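Local atomic coordinates of transcriptional regulator (PDB entry 4YV9), a protein that probably binds DNA and regulates transcription in quorum sensing, acting as a receptor for small SHP peptide pheromones. Residues T159-L162 with L163-M167. Sequence-based numbering, arbitrary orientation.
Sequences TLFL and LTKEM
Thr164 grips Leu160 O twice, one turn back along the alpha-helix 157-169: its backbone N bonds from slightly to one side of the carbonyl plane and its OG1, at 2.8 Å from Leu160 O, from well above the other. With chi1 at -58°, OG1 lies beside its own backbone N and within range of that carbonyl; threonine thus satisfies its hydroxyl inside the helix although its side chain is buried. Also packed closely, Leu163 runs alongside Thr159, its CD1 3.9 Å from Thr159 CG2, while Thr159 OG1 turns to Asn156. At the boundary, Lys165 sends its aliphatic chain obliquely across Phe161, CD 3.7 Å from ring atom CE2 and CG over one face near the rim; lysine suits because its methylenes can lie on a flat ring.

The solvent side is looser. A water donates to both Leu162 O (2.7 Å) and Glu166 OE2 (2.9 Å), tying glutamate's polar carboxylate to a carbonyl that also accepts from Glu166 N.

Phe161 also stacks on His203. Within the all-helical, TPR-like C-terminal repeat domain, Leu163, a branched hydrocarbon suited to such an interface, packs against helix 124-136, Leu160 against helices 142-151 and 179-197, and Thr164 against Cys191 of helix 179-197.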
ATOM      1  N   THR B 159     -26.039  13.221   1.226  1.00 51.55           N
ATOM      2  CA  THR B 159     -24.868  13.897   0.694  1.00 50.68           C
ATOM      3  C   THR B 159     -23.665  12.978   0.841  1.00 51.38           C
ATOM      4  O   THR B 159     -22.814  12.900  -0.051  1.00 47.68           O
ATOM      5  CB  THR B 159     -24.601  15.240   1.401  1.00 51.13           C
ATOM      6  OG1 THR B 159     -25.694  16.132   1.153  1.00 58.31           O
ATOM      7  CG2 THR B 159     -23.304  15.877   0.898  1.00 42.88           C
ATOM      8  N   LEU B 160     -23.610  12.271   1.965  1.00 47.08           N
ATOM      9  CA  LEU B 160     -22.547  11.301   2.208  1.00 41.98           C
ATOM     10  C   LEU B 160     -22.556  10.226   1.132  1.00 39.87           C
ATOM     11  O   LEU B 160     -21.511   9.875   0.583  1.00 41.97           O
ATOM     12  CB  LEU B 160     -22.705  10.665   3.592  1.00 48.40           C
ATOM     13  CG  LEU B 160     -21.679   9.606   4.007  1.00 48.48           C
ATOM     14  CD1 LEU B 160     -20.282  10.170   3.987  1.00 41.32           C
ATOM     15  CD2 LEU B 160     -22.008   9.072   5.395  1.00 49.49           C
ATOM     16  N   PHE B 161     -23.744   9.711   0.820  1.00 42.26           N
ATOM     17  CA  PHE B 161     -23.863   8.681  -0.210  1.00 49.19           C
ATOM     18  C   PHE B 161     -23.401   9.194  -1.573  1.00 48.23           C
ATOM     19  O   PHE B 161     -22.692   8.498  -2.299  1.00 47.57           O
ATOM     20  CB  PHE B 161     -25.296   8.175  -0.315  1.00 45.17           C
ATOM     21  CG  PHE B 161     -25.514   7.229  -1.461  1.00 51.20           C
ATOM     22  CD1 PHE B 161     -24.972   5.953  -1.434  1.00 52.88           C
ATOM     23  CD2 PHE B 161     -26.247   7.619  -2.570  1.00 48.98           C
ATOM     24  CE1 PHE B 161     -25.160   5.081  -2.493  1.00 58.85           C
ATOM     25  CE2 PHE B 161     -26.444   6.751  -3.627  1.00 57.15           C
ATOM     26  CZ  PHE B 161     -25.899   5.482  -3.590  1.00 58.61           C
ATOM     27  N   LEU B 162     -23.817  10.408  -1.913  1.00 48.98           N
ATOM     28  CA  LEU B 162     -23.452  11.017  -3.186  1.00 53.74           C
ATOM     29  C   LEU B 162     -21.952  11.307  -3.249  1.00 48.98           C
ATOM     30  O   LEU B 162     -21.330  11.152  -4.299  1.00 41.67           O
ATOM     31  CB  LEU B 162     -24.255  12.299  -3.421  1.00 51.43           C
ATOM     32  CG  LEU B 162     -25.744  12.087  -3.690  1.00 61.89           C
ATOM     33  CD1 LEU B 162     -26.451  13.410  -3.978  1.00 63.83           C
ATOM     34  CD2 LEU B 162     -25.941  11.094  -4.831  1.00 67.13           C
ATOM     35  N   LEU B 163     -21.379  11.710  -2.118  1.00 43.82           N
ATOM     36  CA  LEU B 163     -19.947  11.961  -2.028  1.00 45.21           C
ATOM     37  C   LEU B 163     -19.173  10.666  -2.175  1.00 42.20           C
ATOM     38  O   LEU B 163     -18.105  10.637  -2.790  1.00 42.47           O
ATOM     39  CB  LEU B 163     -19.583  12.637  -0.702  1.00 42.89           C
ATOM     40  CG  LEU B 163     -19.859  14.140  -0.612  1.00 46.88           C
ATOM     41  CD1 LEU B 163     -19.607  14.661   0.810  1.00 41.94           C
ATOM     42  CD2 LEU B 163     -19.016  14.900  -1.635  1.00 47.85           C
ATOM     43  N   THR B 164     -19.717   9.595  -1.613  1.00 42.48           N
ATOM     44  CA  THR B 164     -19.075   8.293  -1.699  1.00 46.76           C
ATOM     45  C   THR B 164     -19.029   7.822  -3.157  1.00 41.52           C
ATOM     46  O   THR B 164     -17.994   7.323  -3.612  1.00 40.24           O
ATOM     47  CB  THR B 164     -19.795   7.247  -0.819  1.00 49.40           C
ATOM     48  OG1 THR B 164     -19.818   7.700   0.542  1.00 39.98           O
ATOM     49  CG2 THR B 164     -19.067   5.906  -0.884  1.00 44.15           C
ATOM     50  N   LYS B 165     -20.141   7.999  -3.879  1.00 39.58           N
ATOM     51  CA  LYS B 165     -20.212   7.668  -5.307  1.00 43.03           C
ATOM     52  C   LYS B 165     -19.148   8.430  -6.100  1.00 46.26           C
ATOM     53  O   LYS B 165     -18.493   7.864  -6.970  1.00 44.98           O
ATOM     54  CB  LYS B 165     -21.599   7.977  -5.893  1.00 48.17           C
ATOM     55  CG  LYS B 165     -22.674   6.942  -5.587  1.00 52.52           C
ATOM     56  CD  LYS B 165     -23.990   7.245  -6.315  1.00 52.26           C
ATOM     57  CE  LYS B 165     -23.852   7.055  -7.812  1.00 62.72           C
ATOM     58  NZ  LYS B 165     -25.128   7.317  -8.540  1.00 69.92           N
ATOM     59  N   GLU B 166     -18.996   9.717  -5.806  1.00 44.49           N
ATOM     60  CA  GLU B 166     -17.967  10.519  -6.454  1.00 45.36           C
ATOM     61  C   GLU B 166     -16.588   9.936  -6.190  1.00 42.06           C
ATOM     62  O   GLU B 166     -15.802   9.751  -7.120  1.00 46.84           O
ATOM     63  CB  GLU B 166     -18.032  11.971  -5.979  1.00 44.57           C
ATOM     64  CG  GLU B 166     -19.219  12.736  -6.534  1.00 45.15           C
ATOM     65  CD  GLU B 166     -19.390  12.533  -8.026  1.00 58.07           C
ATOM     66  OE1 GLU B 166     -18.486  12.918  -8.799  1.00 62.17           O
ATOM     67  OE2 GLU B 166     -20.429  11.970  -8.425  1.00 69.42           O
HETATM   68  N   MSE B 167     -16.311   9.609  -4.932  1.00 32.83           N
HETATM   69  CA  MSE B 167     -14.993   9.123  -4.530  1.00 36.51           C
HETATM   70  C   MSE B 167     -14.616   7.782  -5.157  1.00 35.50           C
HETATM   71  O   MSE B 167     -13.496   7.620  -5.647  1.00 37.26           O
HETATM   72  CB  MSE B 167     -14.918   8.998  -3.011  1.00 38.15           C
HETATM   73  CG  MSE B 167     -13.683   8.266  -2.519  1.00 42.46           C
HETATM   74 SE   MSE B 167     -13.857   7.913  -0.586  1.00 50.17          SE
HETATM   75  CE  MSE B 167     -15.336   6.642  -0.667  1.00 37.72           C
TER
HETATM   76  O   HOH W   1     -22.601  11.639  -6.573  1.00 52.58           O